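Local coordinates for protein polyketide synthase (Synechococcus sp., PDB 4GOX) that probably transfers the sulfo group of PAPS to a polyketide intermediate, as the sulfotransferase domain of an olefin synthase in hydrocarbon biosynthesis, at residues A[24-29]-A[144-149]; A[48-53]-A[122-127]; A[82-87]-A[114-119]. All coordinates share one frame; numbering follows the deposited sequence.

Contact 1. Residues A[24-29]-A[144-149]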
ATOM      1  N   ASN A  24      11.106  -2.249  16.101  1.00 60.66           N
ATOM      2  CA  ASN A  24      11.037  -0.928  15.481  1.00 59.59           C
ATOM      3  C   ASN A  24       9.733  -0.680  14.737  1.00 61.86           C
ATOM      4  O   ASN A  24       9.276  -1.555  13.999  1.00 59.11           O
ATOM      5  CB  ASN A  24      12.230  -0.693  14.561  1.00 58.86           C
ATOM      6  CG  ASN A  24      13.549  -0.637  15.303  1.00 82.91           C
ATOM      7  OD1 ASN A  24      13.782   0.249  16.132  1.00 80.99           O
ATOM      8  ND2 ASN A  24      14.433  -1.591  15.035  1.00 67.99           N
ATOM      9  N   PRO A  25       9.131   0.520  14.903  1.00 59.68           N
ATOM     10  CA  PRO A  25       7.874   0.810  14.191  1.00 56.37           C
ATOM     11  C   PRO A  25       8.000   0.801  12.666  1.00 54.65           C
ATOM     12  O   PRO A  25       9.054   1.085  12.104  1.00 54.16           O
ATOM     13  CB  PRO A  25       7.449   2.173  14.745  1.00 59.44           C
ATOM     14  CG  PRO A  25       8.716   2.796  15.244  1.00 67.07           C
ATOM     15  CD  PRO A  25       9.557   1.663  15.741  1.00 63.63           C
ATOM     16  N   ILE A  26       6.917   0.389  12.017  1.00 47.60           N
ATOM     17  CA  ILE A  26       6.765   0.302  10.564  1.00 44.45           C
ATOM     18  C   ILE A  26       5.286   0.428  10.320  1.00 44.33           C
ATOM     19  O   ILE A  26       4.479   0.024  11.167  1.00 41.49           O
ATOM     20  CB  ILE A  26       7.343  -1.025   9.944  1.00 47.01           C
ATOM     21  CG1 ILE A  26       7.369  -0.942   8.391  1.00 45.20           C
ATOM     22  CG2 ILE A  26       6.599  -2.309  10.450  1.00 47.41           C
ATOM     23  CD1 ILE A  26       8.036  -1.990   7.688  1.00 47.68           C
ATOM     24  N   ALA A  27       4.920   0.962   9.165  1.00 41.36           N
ATOM     25  CA  ALA A  27       3.521   1.052   8.826  1.00 40.42           C
ATOM     26  C   ALA A  27       3.306   0.568   7.407  1.00 41.79           C
ATOM     27  O   ALA A  27       4.224   0.618   6.586  1.00 40.98           O
ATOM     28  CB  ALA A  27       2.997   2.477   9.012  1.00 41.17           C
ATOM     29  N   PHE A  28       2.095   0.075   7.135  1.00 35.19           N
ATOM     30  CA  PHE A  28       1.719  -0.378   5.811  1.00 33.72           C
ATOM     31  C   PHE A  28       0.459   0.338   5.369  1.00 37.70           C
ATOM     32  O   PHE A  28      -0.437   0.552   6.190  1.00 37.57           O
ATOM     33  CB  PHE A  28       1.408  -1.894   5.825  1.00 33.90           C
ATOM     34  CG  PHE A  28       2.590  -2.777   6.121  1.00 34.39           C
ATOM     35  CD1 PHE A  28       3.339  -3.326   5.088  1.00 34.59           C
ATOM     36  CD2 PHE A  28       2.934  -3.088   7.432  1.00 34.99           C
ATOM     37  CE1 PHE A  28       4.443  -4.133   5.359  1.00 35.78           C
ATOM     38  CE2 PHE A  28       4.037  -3.886   7.704  1.00 38.98           C
ATOM     39  CZ  PHE A  28       4.790  -4.405   6.665  1.00 36.54           C
ATOM     40  N   ILE A  29       0.345   0.583   4.057  1.00 33.66           N
ATOM     41  CA  ILE A  29      -0.887   1.071   3.440  1.00 32.72           C
ATOM     42  C   ILE A  29      -1.342  -0.130   2.662  1.00 35.15           C
ATOM     43  O   ILE A  29      -0.661  -0.573   1.726  1.00 33.21           O
ATOM     44  CB  ILE A  29      -0.776   2.321   2.512  1.00 36.12           C
ATOM     45  CG1 ILE A  29      -0.264   3.555   3.268  1.00 37.56           C
ATOM     46  CG2 ILE A  29      -2.161   2.602   1.859  1.00 34.59           C
ATOM     47  CD1 ILE A  29       0.180   4.678   2.344  1.00 35.63           C
ATOM     48  N   ILE A 144       4.510 -11.947  11.907  1.00 47.00           N
ATOM     49  CA  ILE A 144       5.647 -12.819  12.190  1.00 49.46           C
ATOM     50  C   ILE A 144       6.944 -11.992  12.322  1.00 53.94           C
ATOM     51  O   ILE A 144       7.720 -12.215  13.247  1.00 57.14           O
ATOM     52  CB  ILE A 144       5.734 -13.988  11.149  1.00 52.80           C
ATOM     53  CG1 ILE A 144       4.785 -15.139  11.579  1.00 55.07           C
ATOM     54  CG2 ILE A 144       7.171 -14.524  10.974  1.00 54.82           C
ATOM     55  CD1 ILE A 144       4.257 -16.023  10.480  1.00 63.87           C
ATOM     56  N   LEU A 145       7.166 -11.029  11.417  1.00 47.96           N
ATOM     57  CA  LEU A 145       8.398 -10.218  11.388  1.00 48.80           C
ATOM     58  C   LEU A 145       8.493  -9.053  12.374  1.00 53.39           C
ATOM     59  O   LEU A 145       9.600  -8.722  12.797  1.00 55.63           O
ATOM     60  CB  LEU A 145       8.660  -9.657   9.974  1.00 46.85           C
ATOM     61  CG  LEU A 145       8.853 -10.647   8.818  1.00 50.86           C
ATOM     62  CD1 LEU A 145       8.865  -9.901   7.489  1.00 49.21           C
ATOM     63  CD2 LEU A 145      10.127 -11.492   8.996  1.00 52.55           C
ATOM     64  N   PHE A 146       7.363  -8.406  12.692  1.00 48.27           N
ATOM     65  CA  PHE A 146       7.330  -7.174  13.489  1.00 48.18           C
ATOM     66  C   PHE A 146       6.515  -7.225  14.765  1.00 54.65           C
ATOM     67  O   PHE A 146       5.453  -7.849  14.803  1.00 53.28           O
ATOM     68  CB  PHE A 146       6.789  -6.025  12.624  1.00 46.52           C
ATOM     69  CG  PHE A 146       7.458  -5.889  11.278  1.00 45.26           C
ATOM     70  CD1 PHE A 146       8.731  -5.333  11.167  1.00 48.45           C
ATOM     71  CD2 PHE A 146       6.797  -6.272  10.114  1.00 42.35           C
ATOM     72  CE1 PHE A 146       9.346  -5.204   9.922  1.00 46.95           C
ATOM     73  CE2 PHE A 146       7.407  -6.125   8.873  1.00 43.01           C
ATOM     74  CZ  PHE A 146       8.681  -5.602   8.787  1.00 42.82           C
ATOM     75  N   ASP A 147       6.972  -6.479  15.780  1.00 53.99           N
ATOM     76  CA  ASP A 147       6.293  -6.348  17.070  1.00 56.37           C
ATOM     77  C   ASP A 147       5.255  -5.252  17.011  1.00 59.14           C
ATOM     78  O   ASP A 147       4.175  -5.399  17.581  1.00 59.96           O
ATOM     79  CB  ASP A 147       7.304  -5.938  18.162  1.00 62.11           C
ATOM     80  CG  ASP A 147       8.070  -7.049  18.857  1.00 75.33           C
ATOM     81  OD1 ASP A 147       9.053  -6.732  19.565  1.00 79.27           O
ATOM     82  OD2 ASP A 147       7.642  -8.231  18.758  1.00 79.22           O
ATOM     83  N   GLN A 148       5.604  -4.133  16.355  1.00 54.77           N
ATOM     84  CA  GLN A 148       4.824  -2.898  16.321  1.00 54.61           C
ATOM     85  C   GLN A 148       4.385  -2.416  14.936  1.00 55.96           C
ATOM     86  O   GLN A 148       4.320  -1.203  14.729  1.00 56.52           O
ATOM     87  CB  GLN A 148       5.622  -1.785  17.035  1.00 58.65           C
ATOM     88  CG  GLN A 148       5.588  -1.866  18.556  1.00 90.25           C
ATOM     89  CD  GLN A 148       4.419  -1.109  19.132  1.00119.70           C
ATOM     90  OE1 GLN A 148       4.531   0.073  19.483  1.00119.33           O
ATOM     91  NE2 GLN A 148       3.272  -1.773  19.252  1.00111.39           N
ATOM     92  N   ALA A 149       4.030  -3.333  14.000  1.00 49.45           N
ATOM     93  CA  ALA A 149       3.530  -2.906  12.682  1.00 45.03           C
ATOM     94  C   ALA A 149       2.165  -2.231  12.817  1.00 46.75           C
ATOM     95  O   ALA A 149       1.315  -2.695  13.576  1.00 48.06           O
ATOM     96  CB  ALA A 149       3.422  -4.090  11.734  1.00 43.69           C
TER
HETATM   97  O   HOH W   1       7.776  -3.688  14.853  1.00 62.45           O

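Contact 2. Residues A[48-53]-A[122-127]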
ATOM      1  N   PRO A  48       8.051  15.227   6.561  1.00 61.21           N
ATOM      2  CA  PRO A  48       9.471  15.007   6.883  1.00 62.30           C
ATOM      3  C   PRO A  48       9.777  13.875   7.886  1.00 64.76           C
ATOM      4  O   PRO A  48      10.918  13.414   7.943  1.00 64.81           O
ATOM      5  CB  PRO A  48       9.944  16.377   7.376  1.00 67.45           C
ATOM      6  CG  PRO A  48       8.725  17.044   7.881  1.00 72.27           C
ATOM      7  CD  PRO A  48       7.599  16.561   7.011  1.00 65.16           C
ATOM      8  N   GLY A  49       8.772  13.437   8.645  1.00 59.35           N
ATOM      9  CA  GLY A  49       8.933  12.394   9.653  1.00 58.54           C
ATOM     10  C   GLY A  49       8.548  11.006   9.193  1.00 60.14           C
ATOM     11  O   GLY A  49       8.517  10.077  10.003  1.00 60.33           O
ATOM     12  N   LEU A  50       8.231  10.862   7.892  1.00 53.62           N
ATOM     13  CA  LEU A  50       7.815   9.592   7.291  1.00 50.11           C
ATOM     14  C   LEU A  50       8.633   9.344   6.051  1.00 54.61           C
ATOM     15  O   LEU A  50       9.112  10.286   5.417  1.00 56.35           O
ATOM     16  CB  LEU A  50       6.303   9.612   6.889  1.00 47.41           C
ATOM     17  CG  LEU A  50       5.264  10.087   7.911  1.00 51.44           C
ATOM     18  CD1 LEU A  50       3.883  10.148   7.287  1.00 50.10           C
ATOM     19  CD2 LEU A  50       5.194   9.163   9.106  1.00 54.67           C
ATOM     20  N   TYR A  51       8.804   8.081   5.708  1.00 49.42           N
ATOM     21  CA  TYR A  51       9.462   7.704   4.474  1.00 48.89           C
ATOM     22  C   TYR A  51       8.475   6.786   3.740  1.00 50.40           C
ATOM     23  O   TYR A  51       8.237   5.654   4.175  1.00 47.88           O
ATOM     24  CB  TYR A  51      10.835   7.048   4.708  1.00 50.88           C
ATOM     25  CG  TYR A  51      11.536   6.864   3.389  1.00 53.74           C
ATOM     26  CD1 TYR A  51      11.884   7.962   2.606  1.00 57.55           C
ATOM     27  CD2 TYR A  51      11.769   5.594   2.873  1.00 53.59           C
ATOM     28  CE1 TYR A  51      12.451   7.801   1.348  1.00 57.69           C
ATOM     29  CE2 TYR A  51      12.343   5.422   1.616  1.00 55.17           C
ATOM     30  CZ  TYR A  51      12.700   6.534   0.865  1.00 64.36           C
ATOM     31  OH  TYR A  51      13.275   6.411  -0.374  1.00 69.76           O
ATOM     32  N   SER A  52       7.877   7.306   2.646  1.00 46.67           N
ATOM     33  CA  SER A  52       6.831   6.652   1.866  1.00 43.69           C
ATOM     34  C   SER A  52       7.262   6.441   0.409  1.00 48.40           C
ATOM     35  O   SER A  52       6.836   7.186  -0.483  1.00 49.76           O
ATOM     36  CB  SER A  52       5.556   7.481   1.958  1.00 44.13           C
ATOM     37  OG  SER A  52       4.416   6.733   1.573  1.00 47.48           O
ATOM     38  N   PRO A  53       8.101   5.427   0.125  1.00 43.30           N
ATOM     39  CA  PRO A  53       8.579   5.257  -1.253  1.00 43.75           C
ATOM     40  C   PRO A  53       7.589   4.559  -2.176  1.00 46.86           C
ATOM     41  O   PRO A  53       6.592   4.040  -1.682  1.00 45.41           O
ATOM     42  CB  PRO A  53       9.840   4.387  -1.060  1.00 46.18           C
ATOM     43  CG  PRO A  53       9.522   3.552   0.132  1.00 48.61           C
ATOM     44  CD  PRO A  53       8.721   4.434   1.040  1.00 44.01           C
ATOM     45  N   GLN A 122      15.323   8.506  11.637  1.00 80.21           N
ATOM     46  CA  GLN A 122      14.221   8.738  12.571  1.00 78.70           C
ATOM     47  C   GLN A 122      12.846   8.572  11.881  1.00 74.28           C
ATOM     48  O   GLN A 122      11.825   8.491  12.570  1.00 73.54           O
ATOM     49  CB  GLN A 122      14.311  10.165  13.163  1.00 83.82           C
ATOM     50  CG  GLN A 122      15.720  10.776  13.264  1.00108.63           C
ATOM     51  CD  GLN A 122      16.440  10.555  14.582  1.00127.14           C
ATOM     52  OE1 GLN A 122      15.964   9.868  15.495  1.00123.61           O
ATOM     53  NE2 GLN A 122      17.619  11.143  14.704  1.00117.13           N
ATOM     54  N   ARG A 123      12.812   8.585  10.533  1.00 65.03           N
ATOM     55  CA  ARG A 123      11.561   8.553   9.773  1.00 60.69           C
ATOM     56  C   ARG A 123      10.856   7.215   9.832  1.00 61.34           C
ATOM     57  O   ARG A 123      11.501   6.170   9.795  1.00 59.42           O
ATOM     58  CB  ARG A 123      11.768   8.994   8.311  1.00 57.65           C
ATOM     59  CG  ARG A 123      12.470  10.341   8.180  1.00 65.78           C
ATOM     60  CD  ARG A 123      12.457  10.849   6.763  1.00 69.91           C
ATOM     61  NE  ARG A 123      13.536  10.288   5.954  1.00 72.81           N
ATOM     62  CZ  ARG A 123      13.603  10.404   4.634  1.00 89.92           C
ATOM     63  NH1 ARG A 123      12.649  11.054   3.966  1.00 76.83           N
ATOM     64  NH2 ARG A 123      14.616   9.870   3.966  1.00 75.79           N
ATOM     65  N   LEU A 124       9.521   7.254   9.900  1.00 56.32           N
ATOM     66  CA  LEU A 124       8.715   6.048   9.913  1.00 52.01           C
ATOM     67  C   LEU A 124       8.515   5.558   8.492  1.00 51.14           C
ATOM     68  O   LEU A 124       7.881   6.227   7.682  1.00 49.19           O
ATOM     69  CB  LEU A 124       7.376   6.287  10.632  1.00 51.92           C
ATOM     70  CG  LEU A 124       6.353   5.133  10.567  1.00 54.09           C
ATOM     71  CD1 LEU A 124       6.800   3.954  11.405  1.00 54.31           C
ATOM     72  CD2 LEU A 124       4.973   5.605  10.982  1.00 56.00           C
ATOM     73  N   LEU A 125       9.032   4.357   8.208  1.00 47.39           N
ATOM     74  CA  LEU A 125       8.932   3.706   6.921  1.00 44.34           C
ATOM     75  C   LEU A 125       7.494   3.230   6.700  1.00 45.27           C
ATOM     76  O   LEU A 125       6.873   2.637   7.582  1.00 42.09           O
ATOM     77  CB  LEU A 125       9.931   2.539   6.835  1.00 44.52           C
ATOM     78  CG  LEU A 125       9.848   1.623   5.592  1.00 47.63           C
ATOM     79  CD1 LEU A 125      10.358   2.343   4.347  1.00 48.22           C
ATOM     80  CD2 LEU A 125      10.661   0.333   5.808  1.00 50.00           C
ATOM     81  N   ILE A 126       6.971   3.546   5.523  1.00 43.06           N
ATOM     82  CA  ILE A 126       5.634   3.184   5.104  1.00 41.36           C
ATOM     83  C   ILE A 126       5.782   2.300   3.876  1.00 42.49           C
ATOM     84  O   ILE A 126       6.318   2.757   2.865  1.00 42.56           O
ATOM     85  CB  ILE A 126       4.725   4.410   4.781  1.00 44.49           C
ATOM     86  CG1 ILE A 126       4.825   5.612   5.799  1.00 48.01           C
ATOM     87  CG2 ILE A 126       3.276   3.973   4.468  1.00 40.93           C
ATOM     88  CD1 ILE A 126       4.210   5.478   7.190  1.00 55.23           C
ATOM     89  N   ASP A 127       5.272   1.055   3.958  1.00 37.22           N
ATOM     90  CA  ASP A 127       5.265   0.135   2.832  1.00 35.85           C
ATOM     91  C   ASP A 127       3.843   0.126   2.279  1.00 40.13           C
ATOM     92  O   ASP A 127       2.951  -0.461   2.891  1.00 39.77           O
ATOM     93  CB  ASP A 127       5.714  -1.294   3.247  1.00 35.85           C
ATOM     94  CG  ASP A 127       5.742  -2.328   2.120  1.00 41.46           C
ATOM     95  OD1 ASP A 127       6.310  -3.409   2.333  1.00 43.95           O
ATOM     96  OD2 ASP A 127       5.156  -2.059   1.021  1.00 38.40           O
TER
HETATM   97  O   HOH W   2       9.475  12.251   3.762  1.00 75.54           O
HETATM   98  O   HOH W   3       5.821   2.427   0.340  1.00 43.60           O

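Contact 3. Residues A[82-87]-A[114-119]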
ATOM      1  N   ARG A  82      14.481   2.524  -6.322  1.00 63.72           N
ATOM      2  CA  ARG A  82      14.155   3.941  -6.170  1.00 64.92           C
ATOM      3  C   ARG A  82      14.364   4.393  -4.720  1.00 69.72           C
ATOM      4  O   ARG A  82      15.016   5.416  -4.490  1.00 68.45           O
ATOM      5  CB  ARG A  82      12.736   4.229  -6.687  1.00 67.24           C
ATOM      6  CG  ARG A  82      12.401   5.716  -6.874  1.00 86.40           C
ATOM      7  CD  ARG A  82      13.179   6.350  -8.023  1.00102.64           C
ATOM      8  NE  ARG A  82      13.203   7.812  -7.952  1.00116.43           N
ATOM      9  CZ  ARG A  82      14.119   8.523  -7.300  1.00137.15           C
ATOM     10  NH1 ARG A  82      15.090   7.914  -6.629  1.00124.63           N
ATOM     11  NH2 ARG A  82      14.069   9.848  -7.310  1.00131.17           N
ATOM     12  N   ALA A  83      13.889   3.588  -3.747  1.00 57.93           N
ATOM     13  CA  ALA A  83      14.078   3.858  -2.312  1.00 57.95           C
ATOM     14  C   ALA A  83      15.570   4.009  -1.951  1.00 61.61           C
ATOM     15  O   ALA A  83      15.944   4.981  -1.293  1.00 62.25           O
ATOM     16  CB  ALA A  83      13.466   2.737  -1.477  1.00 56.23           C
ATOM     17  N   LEU A  84      16.396   3.039  -2.374  1.00 57.25           N
ATOM     18  CA  LEU A  84      17.841   2.973  -2.123  1.00 58.81           C
ATOM     19  C   LEU A  84      18.588   4.169  -2.745  1.00 64.52           C
ATOM     20  O   LEU A  84      19.446   4.771  -2.089  1.00 66.67           O
ATOM     21  CB  LEU A  84      18.391   1.674  -2.709  1.00 58.85           C
ATOM     22  CG  LEU A  84      17.985   0.364  -2.046  1.00 61.88           C
ATOM     23  CD1 LEU A  84      18.441  -0.800  -2.906  1.00 61.87           C
ATOM     24  CD2 LEU A  84      18.553   0.273  -0.618  1.00 66.23           C
ATOM     25  N   MET A  85      18.248   4.494  -4.014  1.00 59.44           N
ATOM     26  CA  MET A  85      18.762   5.635  -4.744  1.00 62.24           C
ATOM     27  C   MET A  85      18.516   6.884  -3.877  1.00 72.12           C
ATOM     28  O   MET A  85      19.483   7.524  -3.476  1.00 74.74           O
ATOM     29  CB  MET A  85      18.016   5.780  -6.077  1.00 64.13           C
ATOM     30  CG  MET A  85      18.497   4.868  -7.157  1.00 65.52           C
ATOM     31  SD  MET A  85      17.581   5.136  -8.693  1.00 71.19           S
ATOM     32  CE  MET A  85      17.675   6.906  -8.867  1.00 72.35           C
ATOM     33  N   ASP A  86      17.232   7.168  -3.512  1.00 68.28           N
ATOM     34  CA  ASP A  86      16.838   8.303  -2.679  1.00 70.33           C
ATOM     35  C   ASP A  86      17.483   8.304  -1.284  1.00 74.03           C
ATOM     36  O   ASP A  86      18.072   9.321  -0.905  1.00 77.68           O
ATOM     37  CB  ASP A  86      15.306   8.410  -2.568  1.00 71.67           C
ATOM     38  CG  ASP A  86      14.846   9.599  -1.748  1.00 87.17           C
ATOM     39  OD1 ASP A  86      14.994  10.748  -2.228  1.00 95.13           O
ATOM     40  OD2 ASP A  86      14.419   9.392  -0.596  1.00 87.93           O
ATOM     41  N   LEU A  87      17.386   7.186  -0.527  1.00 65.84           N
ATOM     42  CA  LEU A  87      17.957   7.125   0.825  1.00 66.14           C
ATOM     43  C   LEU A  87      19.485   7.251   0.876  1.00 75.94           C
ATOM     44  O   LEU A  87      20.026   7.759   1.869  1.00 77.49           O
ATOM     45  CB  LEU A  87      17.539   5.844   1.571  1.00 62.06           C
ATOM     46  CG  LEU A  87      16.062   5.701   1.983  1.00 63.34           C
ATOM     47  CD1 LEU A  87      15.750   4.257   2.318  1.00 59.13           C
ATOM     48  CD2 LEU A  87      15.705   6.622   3.163  1.00 65.46           C
ATOM     49  N   ALA A 114      14.767  -4.121   8.193  1.00 51.50           N
ATOM     50  CA  ALA A 114      15.638  -3.555   9.238  1.00 53.55           C
ATOM     51  C   ALA A 114      16.658  -2.574   8.640  1.00 59.34           C
ATOM     52  O   ALA A 114      16.940  -1.531   9.248  1.00 59.65           O
ATOM     53  CB  ALA A 114      16.349  -4.658  10.008  1.00 56.44           C
ATOM     54  N   TYR A 115      17.145  -2.879   7.418  1.00 55.87           N
ATOM     55  CA  TYR A 115      18.063  -2.037   6.664  1.00 57.13           C
ATOM     56  C   TYR A 115      17.377  -0.723   6.294  1.00 60.36           C
ATOM     57  O   TYR A 115      17.942   0.339   6.533  1.00 62.15           O
ATOM     58  CB  TYR A 115      18.509  -2.747   5.379  1.00 58.48           C
ATOM     59  CG  TYR A 115      19.559  -1.995   4.588  1.00 63.41           C
ATOM     60  CD1 TYR A 115      20.912  -2.096   4.912  1.00 67.83           C
ATOM     61  CD2 TYR A 115      19.206  -1.218   3.484  1.00 63.79           C
ATOM     62  CE1 TYR A 115      21.886  -1.417   4.180  1.00 70.17           C
ATOM     63  CE2 TYR A 115      20.171  -0.540   2.739  1.00 66.49           C
ATOM     64  CZ  TYR A 115      21.510  -0.640   3.094  1.00 76.82           C
ATOM     65  OH  TYR A 115      22.472   0.000   2.356  1.00 79.26           O
ATOM     66  N   LEU A 116      16.190  -0.792   5.677  1.00 53.76           N
ATOM     67  CA  LEU A 116      15.483   0.415   5.251  1.00 53.42           C
ATOM     68  C   LEU A 116      15.085   1.298   6.444  1.00 57.81           C
ATOM     69  O   LEU A 116      15.225   2.512   6.357  1.00 57.97           O
ATOM     70  CB  LEU A 116      14.300   0.101   4.325  1.00 51.22           C
ATOM     71  CG  LEU A 116      14.612  -0.558   2.973  1.00 53.34           C
ATOM     72  CD1 LEU A 116      13.337  -1.079   2.323  1.00 50.63           C
ATOM     73  CD2 LEU A 116      15.299   0.398   2.019  1.00 53.14           C
ATOM     74  N   GLN A 117      14.706   0.673   7.591  1.00 54.47           N
ATOM     75  CA  GLN A 117      14.346   1.371   8.831  1.00 55.56           C
ATOM     76  C   GLN A 117      15.535   2.166   9.363  1.00 63.75           C
ATOM     77  O   GLN A 117      15.355   3.266   9.900  1.00 66.49           O
ATOM     78  CB  GLN A 117      13.861   0.389   9.898  1.00 56.13           C
ATOM     79  CG  GLN A 117      12.442  -0.135   9.679  1.00 54.43           C
ATOM     80  CD  GLN A 117      12.135  -1.211  10.682  1.00 69.48           C
ATOM     81  OE1 GLN A 117      12.933  -2.135  10.895  1.00 63.59           O
ATOM     82  NE2 GLN A 117      10.987  -1.100  11.342  1.00 59.47           N
ATOM     83  N   ARG A 118      16.745   1.601   9.197  1.00 59.75           N
ATOM     84  CA  ARG A 118      18.012   2.185   9.580  1.00 62.25           C
ATOM     85  C   ARG A 118      18.340   3.370   8.648  1.00 63.90           C
ATOM     86  O   ARG A 118      18.691   4.437   9.142  1.00 67.08           O
ATOM     87  CB  ARG A 118      19.126   1.103   9.558  1.00 64.20           C
ATOM     88  CG  ARG A 118      20.534   1.622   9.914  1.00 81.57           C
ATOM     89  CD  ARG A 118      21.432   0.536  10.484  1.00 92.87           C
ATOM     90  NE  ARG A 118      21.052   0.206  11.862  1.00104.85           N
ATOM     91  CZ  ARG A 118      21.597  -0.763  12.590  1.00114.01           C
ATOM     92  NH1 ARG A 118      22.563  -1.523  12.084  1.00105.31           N
ATOM     93  NH2 ARG A 118      21.177  -0.986  13.828  1.00 88.45           N
ATOM     94  N   GLN A 119      18.230   3.176   7.321  1.00 72.41           N
ATOM     95  CA  GLN A 119      18.518   4.199   6.310  1.00 72.01           C
ATOM     96  C   GLN A 119      17.494   5.344   6.319  1.00 76.52           C
ATOM     97  O   GLN A 119      17.813   6.446   5.873  1.00 78.51           O
ATOM     98  CB  GLN A 119      18.627   3.569   4.913  1.00 71.34           C
ATOM     99  CG  GLN A 119      19.739   2.534   4.780  1.00 89.61           C
ATOM    100  CD  GLN A 119      21.097   3.060   5.192  1.00113.46           C
ATOM    101  OE1 GLN A 119      21.536   4.132   4.757  1.00110.09           O
ATOM    102  NE2 GLN A 119      21.798   2.302   6.027  1.00108.12           N
TER

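Contact 1. Residues A[24-29]-A[144-149]
I26 lays its branch methyl over the F146 ring: CG2 stands 3.8 Å from the ring centroid and only 12° off the ring normal, a CH-pi contact over the middle of the face. The delta methyl of the same residue reaches the far end of the ring, with I26 CD1 3.8 Å from F146 CZ, and the two side chains cross at about a right angle. CG1 of I26 is anti to the backbone N (chi1 -170°), which carries CD1 out to that end while CG2 stays over the ring centre. The opposite face of F146 is covered, toward its rim, by CB of its own neighbour L145, and the ring is thus held between two aliphatic groups. F28 comes to the same ring obliquely, CZ lying 3.8 Å from F146 CE2, and presents its edge to F146 and to the methyl of A149. That methyl also touches I26, with A149 CB 3.9 Å from I26 CG2. This cluster lies where helix 136-145 ends and the chain turns into strand 149-155, beside strand 26-30 in the parallel sheet of a sulfotransferase with the P-loop NTPase type of fold. Y113 of helix 109-119 adds an edge-to-face ring contact to F146. The backbones approach through a CA-H...O contact, A149 CA to I26 O at 3.4 Å. Nearer the exposed end, water 1 bridges the loops: it donates to N24 O at 2.7 Å and accepts from Q148 N at 2.7 Å.

Contact 2. Residues A[48-53]-A[122-127]
With CG anti to the backbone N (chi1 -172°), the Y51 side chain extends to the side of the strand where R123, bent at chi3 (-84°), brings its guanidinium to the edge of the ring. Y51 CD1 lies over one face of the guanidinium, 3.5 Å from R123 NH1, while NH1 itself sits near the plane of the ring, at its edge; the two planes are 59° apart, so this is an oblique meeting and no flat stack. L125 CD1 also lies in the plane of the Y51 ring, at its edge. The strands pair in parallel: L124 N donates to G49 O (3.0 Å), Y51 N to L124 O (2.9 Å) and I126 N to Y51 O (2.8 Å). L50 and L124 lie side by side on the other face of the sheet, L50 CD2 3.9 Å from L124 CB. Past the last of these bonds, water 3 is within hydrogen-bonding distance of both P53 O and I126 O. S52 OG rests against I126 CB but bonds to R41 O of helix 37-45. Strand 50-51 is the outermost on this side of the sheet, and strand 124-129 joins it to strand 26-30; helix 37-45 packs on L50 and S52, while helix 79-88 covers Y51 and R123.

Contact 3. Residues A[82-87]-A[114-119]
L87 drives its two methyls against helix 109-119: CD1 meets L116 CD2 at 3.9 Å and Q119 CB at 3.9 Å, while CD2 touches the backbone oxygen of Q119. This is a helix-helix contact in the alpha-helical part of the sulfotransferase domain, between helices 79-88 and 109-119, which run in roughly the same direction. The axes of the two segments pass 11.1 Å apart at a crossing angle of 30°, a separation spanned mainly by the leucine side chains and the Y115 ring. L84, one turn before L87, supplies the second point of contact. Its CD2 lies 3.8 Å from Y115 CE2, at the edge of the tyrosine ring and near its plane, and a looser 4.2 Å from L116 CD2. L116 CD2 is thus touched by both leucines, from directions about a right angle apart, and each crosses the L116 side chain at about a right angle. Replacing L87 by an alanine would probably open a gap beside L116 and Q119, since both methyls that reach them would be gone. Behind this apolar layer, Y115 has CG anti to the backbone N (chi1 -175°), which sends its ring toward L84, and the ring is steadied on one face by CG of Q119, one turn on in its own helix. W102 of helix 92-104 meets Y115 edge-to-face and also touches L84, so a third helix borders the contact. On its other flank L87 packs on Y51 and R123, so that it lies between helix 109-119 and the edge of the sheet. Within helix 79-88 the turn that carries L87 is fixed by a backbone bond from L87 N to A83 O, 2.7 Å long.

In the fold
Contacts 1 and 2 belong to one parallel sheet: strand 26-30 of contact 1 is hydrogen-bonded through A27 to L125 and D127 of strand 124-129, which contact 2 joins to the outermost strand 50-51. Contact 1 is the most buried and rests on aromatic and aliphatic groups, with one water at its exposed end. Contact 2, partly buried, is chiefly backbone bonding with an arginine laid against a tyrosine. Contact 3, also partly buried and farthest from the chain's centre, joins two helices mainly through leucine methyls, with a tyrosine edge and a glutamine stem. It meets contact 2 through Y51 OH and D86, and contact 1 through Q117 and P25.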